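DUF4875 domain-containing protein (Desulfovibrio piger, PDB 4LG3) is of unknown function, belongs to the DUF4875 family and contains a mixed beta sheet and several helices. Local coordinates at residues Ser77-Ser82 / Leu93-Tyr98; Pro86-Thr91 / Val167-Val172; Trp111-Leu116 / Phe177-Thr182; Gln117-Gly122 / Val172-Phe177. One frame throughout, in Å; residues are numbered along the deposited sequence.

Overall arrangement
Contacts 1, 3 and 4 follow one mixed sheet from its interior to its edge. Contact 1 pairs strands 75-81 and 92-98, its centre about 5 Å from the centre of the chain. Strand 113-118 then lies against 92-98, and the C-terminal part of the chain returns along it in contacts 4 and 3, which share Phe177 and have centres about 14 Å apart. Contact 2 lies off the sheet, beside the bulged end of contact 1, with Ser82 N 2.7 Å from Thr91 O in a probable hydrogen bond; contacts 2 and 4 share Val172 in sequence, their centres about 14 Å apart. A sulfate, probably from the crystallisation liquor, meets contacts 1 and 3 through Tyr98 and Trp113.

Contact 1 of 4, residues Ser77-Ser82 / Leu93-Tyr98; sequences SITLDS and LATATY. With SO4 (sulfate ion), chain D.
Ser77 and Thr97 face each other across a non-hydrogen-bonded pair of an antiparallel beta hairpin, and their hydroxyls meet directly, Ser77 OG lying 2.8 Å from Thr97 OG1 in a hydrogen bond. Both oxygens stand beside their own backbone N (chi1 -84° and -61°), which brings the two hydroxyls together above that face. Arg26 also bonds Ser77 OG. Further along this face Thr79 and Thr95 lie side by side and point the same way, with the two CG2 methyls 4.1 Å apart; the hydroxyl of Thr95 is engaged instead by Thr115 and Gln117 of the next strand.

The other face is apolar. Leu80 CB rests 4.1 Å from Ala94 CB, and its CD2 branch slants over toward Leu93 CB at 4.0 Å. Ile78 and Ala96 share this side, and Leu80 runs on to Leu56 and Val60 of helix 53-71. At the strand end Tyr98 OH donates a hydrogen bond to sulfate O2, which lies at the ring edge.

Between the faces the backbone ladder is regular through the hydrogen-bonded pairs Ile78-Ala96 and Leu80-Ala94: Leu80 N gives a 2.8 Å bond to Ala94 O. It then changes at a classic beta bulge, where Leu93 and Ala94 both stand opposite Leu80. Leu80 O takes a 2.8 Å bond from Leu93 N and a weak one, 3.5 Å, from Ala94 N. Leu93 CG lies 3.8 Å from Ser82 CA. The chemistry thus gives the hairpin two unlike surfaces, a hydroxyl-bearing one with polar partners in both flanking strands and an aliphatic one suited to burial beneath a helix.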
loop_
_atom_site.group_PDB
_atom_site.type_symbol
_atom_site.label_atom_id
_atom_site.label_comp_id
_atom_site.label_asym_id
_atom_site.label_seq_id
_atom_site.Cartn_x
_atom_site.Cartn_y
_atom_site.Cartn_z
ATOM N N SER A 77 -4.499 10.886 -4.534
ATOM C CA SER A 77 -3.436 9.884 -4.495
ATOM C C SER A 77 -3.801 8.805 -3.511
ATOM O O SER A 77 -4.160 9.107 -2.382
ATOM C CB SER A 77 -2.096 10.507 -4.125
ATOM O OG SER A 77 -1.495 11.052 -5.283
ATOM N N ILE A 78 -3.776 7.549 -3.959
ATOM C CA ILE A 78 -4.086 6.379 -3.113
ATOM C C ILE A 78 -2.856 5.456 -3.036
ATOM O O ILE A 78 -2.269 5.131 -4.055
ATOM C CB ILE A 78 -5.351 5.590 -3.586
ATOM C CG1 ILE A 78 -6.581 6.500 -3.803
ATOM C CG2 ILE A 78 -5.666 4.395 -2.673
ATOM C CD1 ILE A 78 -7.222 7.132 -2.592
ATOM N N THR A 79 -2.487 5.040 -1.835
ATOM C CA THR A 79 -1.427 4.063 -1.614
ATOM C C THR A 79 -2.032 2.914 -0.833
ATOM O O THR A 79 -2.579 3.131 0.258
ATOM C CB THR A 79 -0.178 4.628 -0.894
ATOM O OG1 THR A 79 0.306 5.756 -1.613
ATOM C CG2 THR A 79 0.944 3.594 -0.771
ATOM N N LEU A 80 -1.941 1.693 -1.399
ATOM C CA LEU A 80 -2.381 0.495 -0.720
ATOM C C LEU A 80 -1.165 -0.129 -0.043
ATOM O O LEU A 80 -0.204 -0.495 -0.718
ATOM C CB LEU A 80 -3.078 -0.486 -1.676
ATOM C CG LEU A 80 -3.449 -1.873 -1.142
ATOM C CD1 LEU A 80 -4.559 -1.786 -0.099
ATOM C CD2 LEU A 80 -3.856 -2.783 -2.285
ATOM N N ASP A 81 -1.212 -0.227 1.300
ATOM C CA ASP A 81 -0.138 -0.849 2.082
ATOM C C ASP A 81 -0.449 -2.327 2.370
ATOM O O ASP A 81 -1.610 -2.718 2.378
ATOM C CB ASP A 81 0.128 -0.085 3.389
ATOM C CG ASP A 81 0.695 1.300 3.184
ATOM O OD1 ASP A 81 1.681 1.433 2.416
ATOM O OD2 ASP A 81 0.197 2.245 3.837
ATOM N N SER A 82 0.595 -3.136 2.605
ATOM C CA SER A 82 0.497 -4.578 2.881
ATOM C C SER A 82 -0.293 -4.869 4.152
ATOM O O SER A 82 -0.907 -5.930 4.263
ATOM C CB SER A 82 1.882 -5.206 2.981
ATOM O OG SER A 82 2.662 -4.583 3.990
ATOM N N LEU A 93 1.631 -2.226 -1.914
ATOM C CA LEU A 93 1.044 -3.238 -2.783
ATOM C C LEU A 93 0.519 -2.612 -4.097
ATOM O O LEU A 93 0.498 -3.280 -5.124
ATOM C CB LEU A 93 -0.096 -3.976 -2.069
ATOM C CG LEU A 93 0.255 -4.865 -0.878
ATOM C CD1 LEU A 93 -0.953 -5.666 -0.448
ATOM C CD2 LEU A 93 1.465 -5.801 -1.179
ATOM N N ALA A 94 0.105 -1.335 -4.067
ATOM C CA ALA A 94 -0.456 -0.652 -5.228
ATOM C C ALA A 94 -0.555 0.828 -4.982
ATOM O O ALA A 94 -0.722 1.248 -3.833
ATOM C CB ALA A 94 -1.865 -1.208 -5.544
ATOM N N THR A 95 -0.531 1.619 -6.073
ATOM C CA THR A 95 -0.679 3.080 -6.071
ATOM C C THR A 95 -1.450 3.543 -7.293
ATOM O O THR A 95 -1.378 2.905 -8.346
ATOM C CB THR A 95 0.692 3.841 -6.050
ATOM O OG1 THR A 95 1.414 3.592 -7.258
ATOM C CG2 THR A 95 1.544 3.547 -4.854
ATOM N N ALA A 96 -2.095 4.722 -7.179
ATOM C CA ALA A 96 -2.814 5.386 -8.262
ATOM C C ALA A 96 -3.096 6.833 -7.906
ATOM O O ALA A 96 -3.515 7.133 -6.783
ATOM C CB ALA A 96 -4.128 4.656 -8.575
ATOM N N THR A 97 -2.866 7.730 -8.871
ATOM C CA THR A 97 -3.189 9.141 -8.762
ATOM C C THR A 97 -4.250 9.436 -9.854
ATOM O O THR A 97 -4.089 9.071 -11.010
ATOM C CB THR A 97 -1.934 10.016 -8.801
ATOM O OG1 THR A 97 -1.082 9.671 -7.679
ATOM C CG2 THR A 97 -2.275 11.502 -8.751
ATOM N N TYR A 98 -5.331 10.067 -9.443
ATOM C CA TYR A 98 -6.498 10.410 -10.238
ATOM C C TYR A 98 -6.782 11.908 -10.221
ATOM O O TYR A 98 -6.925 12.498 -9.143
ATOM C CB TYR A 98 -7.701 9.649 -9.667
ATOM C CG TYR A 98 -9.025 9.842 -10.388
ATOM C CD1 TYR A 98 -9.086 9.902 -11.783
ATOM C CD2 TYR A 98 -10.226 9.860 -9.680
ATOM C CE1 TYR A 98 -10.306 10.005 -12.450
ATOM C CE2 TYR A 98 -11.454 9.965 -10.337
ATOM C CZ TYR A 98 -11.486 10.056 -11.723
ATOM O OH TYR A 98 -12.677 10.152 -12.394
HETATM S S SO4 D . -12.369 8.513 -15.934
HETATM O O1 SO4 D . -13.689 7.871 -15.883
HETATM O O2 SO4 D . -12.374 9.656 -15.017
HETATM O O3 SO4 D . -11.330 7.526 -15.580
HETATM O O4 SO4 D . -12.112 8.999 -17.291
#

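Contact 2 of 4, residues Pro86-Thr91 / Val167-Val172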
loop_
_atom_site.group_PDB
_atom_site.type_symbol
_atom_site.label_atom_id
_atom_site.label_comp_id
_atom_site.label_asym_id
_atom_site.label_seq_id
_atom_site.Cartn_x
_atom_site.Cartn_y
_atom_site.Cartn_z
ATOM N N PRO A 86 4.080 0.722 11.138
ATOM C CA PRO A 86 5.018 1.849 10.911
ATOM C C PRO A 86 5.617 1.801 9.495
ATOM O O PRO A 86 5.360 0.857 8.752
ATOM C CB PRO A 86 6.080 1.656 12.005
ATOM C CG PRO A 86 6.052 0.189 12.298
ATOM C CD PRO A 86 4.642 -0.280 12.070
ATOM N N ALA A 87 6.417 2.809 9.123
ATOM C CA ALA A 87 7.042 2.927 7.801
ATOM C C ALA A 87 7.756 1.652 7.353
ATOM O O ALA A 87 7.647 1.280 6.188
ATOM C CB ALA A 87 8.032 4.085 7.801
ATOM N N PHE A 88 8.500 0.988 8.260
ATOM C CA PHE A 88 9.260 -0.214 7.902
ATOM C C PHE A 88 8.675 -1.461 8.549
ATOM O O PHE A 88 9.404 -2.384 8.874
ATOM C CB PHE A 88 10.742 -0.017 8.236
ATOM C CG PHE A 88 11.281 1.203 7.517
ATOM C CD1 PHE A 88 11.498 1.182 6.138
ATOM C CD2 PHE A 88 11.497 2.396 8.204
ATOM C CE1 PHE A 88 11.922 2.328 5.463
ATOM C CE2 PHE A 88 11.923 3.544 7.525
ATOM C CZ PHE A 88 12.113 3.507 6.154
ATOM N N GLY A 89 7.345 -1.478 8.676
ATOM C CA GLY A 89 6.563 -2.595 9.192
ATOM C C GLY A 89 5.515 -3.019 8.180
ATOM O O GLY A 89 4.611 -3.800 8.492
ATOM N N LYS A 90 5.631 -2.490 6.947
ATOM C CA LYS A 90 4.684 -2.704 5.845
ATOM C C LYS A 90 5.325 -2.244 4.569
ATOM O O LYS A 90 6.359 -1.566 4.625
ATOM C CB LYS A 90 3.352 -1.924 6.087
ATOM C CG LYS A 90 3.544 -0.415 6.005
ATOM C CD LYS A 90 2.438 0.427 6.605
ATOM C CE LYS A 90 2.787 1.880 6.387
ATOM N NZ LYS A 90 1.874 2.761 7.112
ATOM N N THR A 91 4.714 -2.609 3.413
ATOM C CA THR A 91 5.186 -2.223 2.079
ATOM C C THR A 91 4.004 -1.851 1.200
ATOM O O THR A 91 2.875 -2.148 1.530
ATOM C CB THR A 91 6.042 -3.332 1.406
ATOM O OG1 THR A 91 5.281 -4.534 1.272
ATOM C CG2 THR A 91 7.369 -3.577 2.098
ATOM N N VAL A 167 13.639 -14.204 5.166
ATOM C CA VAL A 167 13.367 -13.000 5.961
ATOM C C VAL A 167 13.773 -11.725 5.189
ATOM O O VAL A 167 14.947 -11.496 4.918
ATOM C CB VAL A 167 14.045 -13.057 7.368
ATOM C CG1 VAL A 167 13.866 -11.753 8.141
ATOM C CG2 VAL A 167 13.522 -14.230 8.186
HETATM N N MSE A 168 12.778 -10.887 4.869
HETATM C CA MSE A 168 12.919 -9.602 4.186
HETATM C C MSE A 168 11.671 -8.786 4.387
HETATM O O MSE A 168 10.583 -9.349 4.573
HETATM C CB MSE A 168 13.218 -9.764 2.696
HETATM C CG MSE A 168 12.085 -10.396 1.899
HETATM SE SE MSE A 168 12.852 -11.257 0.358
HETATM C CE MSE A 168 13.560 -12.828 1.212
ATOM N N LEU A 169 11.828 -7.453 4.361
ATOM C CA LEU A 169 10.731 -6.528 4.525
ATOM C C LEU A 169 9.875 -6.510 3.256
ATOM O O LEU A 169 8.644 -6.520 3.356
ATOM C CB LEU A 169 11.245 -5.111 4.888
ATOM C CG LEU A 169 10.189 -3.961 4.990
ATOM C CD1 LEU A 169 9.099 -4.231 6.070
ATOM C CD2 LEU A 169 10.845 -2.628 5.156
ATOM N N ASN A 170 10.529 -6.484 2.074
ATOM C CA ASN A 170 9.858 -6.377 0.789
ATOM C C ASN A 170 10.064 -7.668 -0.052
ATOM O O ASN A 170 11.007 -7.745 -0.855
ATOM C CB ASN A 170 10.342 -5.112 0.052
ATOM C CG ASN A 170 9.257 -4.387 -0.716
ATOM O OD1 ASN A 170 8.294 -4.978 -1.233
ATOM N ND2 ASN A 170 9.395 -3.076 -0.799
ATOM N N PRO A 171 9.166 -8.680 0.114
ATOM C CA PRO A 171 9.295 -9.916 -0.676
ATOM C C PRO A 171 8.880 -9.757 -2.132
ATOM O O PRO A 171 9.148 -10.643 -2.926
ATOM C CB PRO A 171 8.334 -10.895 0.028
ATOM C CG PRO A 171 7.351 -10.067 0.699
ATOM C CD PRO A 171 7.988 -8.734 1.010
ATOM N N VAL A 172 8.161 -8.675 -2.469
ATOM C CA VAL A 172 7.588 -8.448 -3.801
ATOM C C VAL A 172 7.481 -6.945 -4.028
ATOM O O VAL A 172 6.661 -6.276 -3.386
ATOM C CB VAL A 172 6.181 -9.143 -3.956
ATOM C CG1 VAL A 172 5.479 -8.692 -5.215
ATOM C CG2 VAL A 172 6.273 -10.666 -3.943
#
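Leu169 reaches Phe88 and Thr91, chiefly with its side chain, an example of two irregular loops joined without any hydrogen bond between them. From CB, with CG anti to the backbone N (chi1 175°), the chain heads for the loop 86-91. CG comes first, 4.1 Å from Thr91 CG2. There the side chain forks. CD1 settles on the backbone of Phe88, within the type I turn Pro86-Gly89, 3.4 Å from Phe88 O. CD2, the other branch, also stays with Phe88, near CA and the ring edge, where it lies near the ring plane and 4.0 Å from Phe88 CD1. Trp134 of helix 125-137 also touches the leucine, and a bound ethanediol, probably from the crystallisation liquor, lies about 4 Å from the Leu169 side chain.

Thr91 packs beside the stem of the leucine, at CG and the backbone carbonyl. Its CG2 methyl is 3.4 Å from Leu169 O and rests against the side chain of Asn170, while its hydroxyl turns to Gln131. The same Gln131 NE2 also bonds Leu169 O. The direct meeting is therefore one of methyls with a ring edge and with carbonyl oxygens, and the polar link between the loops is made by a third party, the amide of a helix residue that binds one atom from each.

Contact 3 of 4, residues Trp111-Leu116 / Phe177-Thr182; sequences WTWNTL and FPQEWT. With SO4 (sulfate ion), chain D.
Gln179 O is gripped twice by Thr182, through OG1 at 2.6 Å and through the backbone N at 3.2 Å, and both residues lean on Trp113. The bonds close a 3-10 turn, residues 179-182, which packs against strand 113-118 of the mixed sheet as the chain nears its C-terminus. They also fix the threonine: with OG1 turned back to its acceptor (chi1 72°), CB sits 3.6 Å from the centroid of the five-membered ring of Trp113, only 3° off the ring normal, a CH-pi contact over the face. OG1 lies over that same face. Gln179, its chain bent at chi2, reaches the base of the same side chain, with NE2 3.5 Å from Trp113 CB.

A second CH-pi contact reverses the roles, the strand now supplying the aliphatic group. Leu116 CB stands over the centre of the Phe177 ring, while its CD2 lies 3.6 Å from Phe177 CZ. The two side chains cross at about a right angle, and CD1 of the leucine lies against Thr182 CG2. Beside them Phe177 N bonds Leu116 O at 3.2 Å, approaching from above the carbonyl plane.

The Phe177 side chain also touches Ala57 of helix 53-71, and Trp113 stacks on Tyr98. At the indole edge, NE1 of Trp113 donates an almost straight bond of 2.9 Å to sulfate O3, with an N-H...O angle of 171°.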
loop_
_atom_site.group_PDB
_atom_site.type_symbol
_atom_site.label_atom_id
_atom_site.label_comp_id
_atom_site.label_asym_id
_atom_site.label_seq_id
_atom_site.Cartn_x
_atom_site.Cartn_y
_atom_site.Cartn_z
ATOM N N TRP A 111 -3.211 14.576 -18.128
ATOM C CA TRP A 111 -3.484 13.195 -17.741
ATOM C C TRP A 111 -4.546 13.151 -16.689
ATOM O O TRP A 111 -4.695 14.100 -15.918
ATOM C CB TRP A 111 -2.225 12.437 -17.272
ATOM C CG TRP A 111 -1.443 13.058 -16.152
ATOM C CD1 TRP A 111 -0.266 13.739 -16.260
ATOM C CD2 TRP A 111 -1.697 12.916 -14.741
ATOM N NE1 TRP A 111 0.212 14.070 -15.010
ATOM C CE2 TRP A 111 -0.630 13.553 -14.058
ATOM C CE3 TRP A 111 -2.703 12.286 -13.986
ATOM C CZ2 TRP A 111 -0.562 13.610 -12.660
ATOM C CZ3 TRP A 111 -2.653 12.364 -12.602
ATOM C CH2 TRP A 111 -1.597 13.019 -11.952
ATOM N N THR A 112 -5.258 12.013 -16.631
ATOM C CA THR A 112 -6.331 11.723 -15.685
ATOM C C THR A 112 -5.815 10.712 -14.666
ATOM O O THR A 112 -6.122 10.815 -13.484
ATOM C CB THR A 112 -7.569 11.239 -16.460
ATOM O OG1 THR A 112 -7.840 12.193 -17.501
ATOM C CG2 THR A 112 -8.809 11.061 -15.568
ATOM N N TRP A 113 -5.028 9.740 -15.130
ATOM C CA TRP A 113 -4.449 8.699 -14.279
ATOM C C TRP A 113 -2.924 8.677 -14.424
ATOM O O TRP A 113 -2.397 8.814 -15.529
ATOM C CB TRP A 113 -5.057 7.319 -14.595
ATOM C CG TRP A 113 -6.506 7.205 -14.202
ATOM C CD1 TRP A 113 -7.592 7.450 -14.991
ATOM C CD2 TRP A 113 -7.021 6.805 -12.921
ATOM N NE1 TRP A 113 -8.755 7.232 -14.281
ATOM C CE2 TRP A 113 -8.432 6.817 -13.015
ATOM C CE3 TRP A 113 -6.426 6.438 -11.702
ATOM C CZ2 TRP A 113 -9.255 6.496 -11.931
ATOM C CZ3 TRP A 113 -7.242 6.110 -10.628
ATOM C CH2 TRP A 113 -8.637 6.150 -10.743
ATOM N N ASN A 114 -2.226 8.527 -13.301
ATOM C CA ASN A 114 -0.764 8.458 -13.265
ATOM C C ASN A 114 -0.304 7.689 -12.045
ATOM O O ASN A 114 -1.111 7.443 -11.140
ATOM C CB ASN A 114 -0.161 9.859 -13.239
ATOM C CG ASN A 114 1.200 9.968 -13.893
ATOM O OD1 ASN A 114 1.923 8.984 -14.096
ATOM N ND2 ASN A 114 1.578 11.183 -14.240
ATOM N N THR A 115 0.980 7.299 -12.021
ATOM C CA THR A 115 1.656 6.616 -10.911
ATOM C C THR A 115 0.907 5.330 -10.627
ATOM O O THR A 115 0.538 5.025 -9.479
ATOM C CB THR A 115 1.790 7.562 -9.676
ATOM O OG1 THR A 115 2.129 8.878 -10.112
ATOM C CG2 THR A 115 2.844 7.082 -8.677
ATOM N N LEU A 116 0.651 4.583 -11.710
ATOM C CA LEU A 116 -0.102 3.344 -11.649
ATOM C C LEU A 116 0.834 2.214 -11.339
ATOM O O LEU A 116 1.694 1.911 -12.146
ATOM C CB LEU A 116 -0.850 3.121 -12.968
ATOM C CG LEU A 116 -1.795 4.248 -13.410
ATOM C CD1 LEU A 116 -2.409 3.947 -14.795
ATOM C CD2 LEU A 116 -2.860 4.553 -12.334
ATOM N N PHE A 177 1.181 -0.673 -13.904
ATOM C CA PHE A 177 -0.005 -1.407 -14.366
ATOM C C PHE A 177 -0.601 -0.594 -15.511
ATOM O O PHE A 177 -0.384 0.631 -15.558
ATOM C CB PHE A 177 -1.010 -1.788 -13.264
ATOM C CG PHE A 177 -1.904 -0.719 -12.676
ATOM C CD1 PHE A 177 -2.989 -0.216 -13.400
ATOM C CD2 PHE A 177 -1.755 -0.325 -11.351
ATOM C CE1 PHE A 177 -3.847 0.723 -12.841
ATOM C CE2 PHE A 177 -2.609 0.625 -10.788
ATOM C CZ PHE A 177 -3.655 1.137 -11.539
ATOM N N PRO A 178 -1.241 -1.253 -16.503
ATOM C CA PRO A 178 -1.677 -0.514 -17.693
ATOM C C PRO A 178 -2.786 0.504 -17.442
ATOM O O PRO A 178 -3.696 0.292 -16.642
ATOM C CB PRO A 178 -2.147 -1.614 -18.651
ATOM C CG PRO A 178 -1.542 -2.856 -18.140
ATOM C CD PRO A 178 -1.512 -2.691 -16.655
ATOM N N GLN A 179 -2.676 1.619 -18.168
ATOM C CA GLN A 179 -3.586 2.755 -18.191
ATOM C C GLN A 179 -5.025 2.314 -18.559
ATOM O O GLN A 179 -5.973 2.884 -18.036
ATOM C CB GLN A 179 -3.040 3.773 -19.215
ATOM C CG GLN A 179 -3.820 5.080 -19.326
ATOM C CD GLN A 179 -3.442 6.107 -18.289
ATOM O OE1 GLN A 179 -2.319 6.140 -17.762
ATOM N NE2 GLN A 179 -4.367 7.025 -18.034
ATOM N N GLU A 180 -5.172 1.297 -19.445
ATOM C CA GLU A 180 -6.451 0.756 -19.932
ATOM C C GLU A 180 -7.275 0.091 -18.800
ATOM O O GLU A 180 -8.498 -0.016 -18.922
ATOM C CB GLU A 180 -6.257 -0.212 -21.130
ATOM C CG GLU A 180 -5.060 -1.157 -21.043
ATOM C CD GLU A 180 -3.771 -0.743 -21.750
ATOM O OE1 GLU A 180 -3.224 0.345 -21.448
ATOM O OE2 GLU A 180 -3.272 -1.550 -22.571
ATOM N N TRP A 181 -6.620 -0.313 -17.698
ATOM C CA TRP A 181 -7.279 -0.910 -16.525
ATOM C C TRP A 181 -8.161 0.096 -15.761
ATOM O O TRP A 181 -9.018 -0.321 -14.985
ATOM C CB TRP A 181 -6.227 -1.477 -15.556
ATOM C CG TRP A 181 -5.578 -2.754 -15.986
ATOM C CD1 TRP A 181 -5.662 -3.361 -17.212
ATOM C CD2 TRP A 181 -4.721 -3.577 -15.186
ATOM N NE1 TRP A 181 -4.933 -4.528 -17.213
ATOM C CE2 TRP A 181 -4.338 -4.682 -15.983
ATOM C CE3 TRP A 181 -4.251 -3.497 -13.865
ATOM C CZ2 TRP A 181 -3.500 -5.693 -15.502
ATOM C CZ3 TRP A 181 -3.440 -4.507 -13.384
ATOM C CH2 TRP A 181 -3.083 -5.596 -14.194
ATOM N N THR A 182 -7.901 1.404 -15.937
ATOM C CA THR A 182 -8.598 2.522 -15.294
ATOM C C THR A 182 -9.847 2.941 -16.079
ATOM O O THR A 182 -10.604 3.789 -15.603
ATOM C CB THR A 182 -7.664 3.739 -15.152
ATOM O OG1 THR A 182 -7.445 4.310 -16.447
ATOM C CG2 THR A 182 -6.337 3.404 -14.476
HETATM S S SO4 D . -12.369 8.513 -15.934
HETATM O O1 SO4 D . -13.689 7.871 -15.883
HETATM O O2 SO4 D . -12.374 9.656 -15.017
HETATM O O3 SO4 D . -11.330 7.526 -15.580
HETATM O O4 SO4 D . -12.112 8.999 -17.291
#

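Contact 4 of 4, residues Gln117-Gly122 / Val172-Phe177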
loop_
_atom_site.group_PDB
_atom_site.type_symbol
_atom_site.label_atom_id
_atom_site.label_comp_id
_atom_site.label_asym_id
_atom_site.label_seq_id
_atom_site.Cartn_x
_atom_site.Cartn_y
_atom_site.Cartn_z
ATOM N N GLN A 117 0.747 1.669 -10.127
ATOM C CA GLN A 117 1.604 0.567 -9.701
ATOM C C GLN A 117 0.822 -0.472 -8.975
ATOM O O GLN A 117 -0.156 -0.148 -8.322
ATOM C CB GLN A 117 2.770 1.018 -8.794
ATOM C CG GLN A 117 3.717 2.018 -9.405
ATOM C CD GLN A 117 4.755 2.413 -8.393
ATOM O OE1 GLN A 117 5.921 2.019 -8.486
ATOM N NE2 GLN A 117 4.356 3.206 -7.393
ATOM N N ALA A 118 1.231 -1.722 -9.108
ATOM C CA ALA A 118 0.642 -2.849 -8.395
ATOM C C ALA A 118 1.645 -3.984 -8.361
ATOM O O ALA A 118 2.384 -4.180 -9.330
ATOM C CB ALA A 118 -0.670 -3.294 -9.038
ATOM N N THR A 119 1.724 -4.682 -7.227
ATOM C CA THR A 119 2.613 -5.835 -7.071
ATOM C C THR A 119 1.970 -7.021 -7.834
ATOM O O THR A 119 0.741 -7.050 -7.975
ATOM C CB THR A 119 2.842 -6.149 -5.577
ATOM O OG1 THR A 119 1.587 -6.236 -4.917
ATOM C CG2 THR A 119 3.726 -5.147 -4.879
ATOM N N PRO A 120 2.734 -8.037 -8.296
ATOM C CA PRO A 120 2.078 -9.157 -9.027
ATOM C C PRO A 120 1.084 -9.963 -8.178
ATOM O O PRO A 120 0.266 -10.683 -8.734
ATOM C CB PRO A 120 3.246 -10.027 -9.500
ATOM C CG PRO A 120 4.435 -9.588 -8.706
ATOM C CD PRO A 120 4.207 -8.174 -8.274
ATOM N N ARG A 121 1.143 -9.823 -6.843
ATOM C CA ARG A 121 0.287 -10.493 -5.834
ATOM C C ARG A 121 0.383 -9.787 -4.492
ATOM O O ARG A 121 1.298 -8.981 -4.295
ATOM C CB ARG A 121 0.724 -11.961 -5.647
ATOM C CG ARG A 121 2.185 -12.132 -5.200
ATOM C CD ARG A 121 2.435 -13.497 -4.589
ATOM N NE ARG A 121 3.829 -13.691 -4.180
ATOM C CZ ARG A 121 4.282 -13.552 -2.937
ATOM N NH1 ARG A 121 3.461 -13.204 -1.956
ATOM N NH2 ARG A 121 5.557 -13.775 -2.663
ATOM N N GLY A 122 -0.501 -10.151 -3.563
ATOM C CA GLY A 122 -0.427 -9.685 -2.181
ATOM C C GLY A 122 0.526 -10.564 -1.388
ATOM O O GLY A 122 1.251 -11.372 -1.972
ATOM N N VAL A 172 8.161 -8.675 -2.469
ATOM C CA VAL A 172 7.588 -8.448 -3.801
ATOM C C VAL A 172 7.481 -6.945 -4.028
ATOM O O VAL A 172 6.661 -6.276 -3.386
ATOM C CB VAL A 172 6.181 -9.143 -3.956
ATOM C CG1 VAL A 172 5.479 -8.692 -5.215
ATOM C CG2 VAL A 172 6.273 -10.666 -3.943
ATOM N N PHE A 173 8.243 -6.444 -4.990
ATOM C CA PHE A 173 8.270 -5.047 -5.409
ATOM C C PHE A 173 7.096 -4.713 -6.362
ATOM O O PHE A 173 6.650 -5.564 -7.153
ATOM C CB PHE A 173 9.631 -4.711 -6.095
ATOM C CG PHE A 173 10.748 -4.443 -5.110
ATOM C CD1 PHE A 173 10.674 -3.373 -4.213
ATOM C CD2 PHE A 173 11.873 -5.264 -5.069
ATOM C CE1 PHE A 173 11.705 -3.135 -3.292
ATOM C CE2 PHE A 173 12.894 -5.034 -4.134
ATOM C CZ PHE A 173 12.801 -3.970 -3.248
ATOM N N PRO A 174 6.632 -3.446 -6.355
ATOM C CA PRO A 174 5.537 -3.071 -7.265
ATOM C C PRO A 174 6.014 -3.010 -8.702
ATOM O O PRO A 174 7.201 -2.911 -8.961
ATOM C CB PRO A 174 5.103 -1.680 -6.744
ATOM C CG PRO A 174 5.716 -1.568 -5.354
ATOM C CD PRO A 174 7.011 -2.309 -5.493
ATOM N N GLU A 175 5.080 -3.119 -9.623
ATOM C CA GLU A 175 5.310 -2.996 -11.063
ATOM C C GLU A 175 4.366 -1.946 -11.595
ATOM O O GLU A 175 3.287 -1.814 -11.010
ATOM C CB GLU A 175 4.990 -4.318 -11.811
ATOM C CG GLU A 175 5.687 -5.583 -11.372
ATOM C CD GLU A 175 5.224 -6.781 -12.180
ATOM O OE1 GLU A 175 4.100 -6.729 -12.731
ATOM O OE2 GLU A 175 6.010 -7.748 -12.309
ATOM N N PRO A 176 4.613 -1.304 -12.766
ATOM C CA PRO A 176 3.560 -0.441 -13.332
ATOM C C PRO A 176 2.337 -1.291 -13.716
ATOM O O PRO A 176 2.440 -2.516 -13.785
ATOM C CB PRO A 176 4.224 0.192 -14.563
ATOM C CG PRO A 176 5.683 -0.110 -14.437
ATOM C CD PRO A 176 5.803 -1.358 -13.648
ATOM N N PHE A 177 1.181 -0.673 -13.904
ATOM C CA PHE A 177 -0.005 -1.407 -14.366
ATOM C C PHE A 177 -0.601 -0.594 -15.511
ATOM O O PHE A 177 -0.384 0.631 -15.558
ATOM C CB PHE A 177 -1.010 -1.788 -13.264
ATOM C CG PHE A 177 -1.904 -0.719 -12.676
ATOM C CD1 PHE A 177 -2.989 -0.216 -13.400
ATOM C CD2 PHE A 177 -1.755 -0.325 -11.351
ATOM C CE1 PHE A 177 -3.847 0.723 -12.841
ATOM C CE2 PHE A 177 -2.609 0.625 -10.788
ATOM C CZ PHE A 177 -3.655 1.137 -11.539
#
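Ala118 and Glu175 exchange two backbone hydrogen bonds, Ala118 N to Glu175 O at 2.8 Å and Glu175 N to Ala118 O at 2.9 Å. They differ in geometry: the first donor approaches almost head-on to its carbonyl, whereas the second stands well above the carbonyl plane. Next to them, Gln117 CA makes a CA-H...O contact of 3.2 Å with Glu175 O. These links define a short antiparallel pairing in which strand 175-176 is laid against the end of strand 113-118 as an outlying member of the mixed sheet.

The apolar contacts spread to both ends of this pairing. Ala118 CB touches Phe177 CD2 at 3.9 Å. At the other end Val172, with CG1 anti to its backbone N (chi1 169°), divides its methyls between two sides: CG1 meets Pro120 CD at 3.4 Å and also lies on Thr119 CB, while CG2 turns to Arg121. Thr119 CG2 packs 3.6 Å from Pro174 CA.

Charged groups lie at the margins. Val172 CG2 sits over one face of the Arg121 guanidinium, 3.4 Å from NH2 and toward the rim. Arg121 NH1 is bonded to Gly122 O and forms a salt bridge with Glu127, while the Glu175 carboxylate pairs with Lys53, which also bonds Pro176 O.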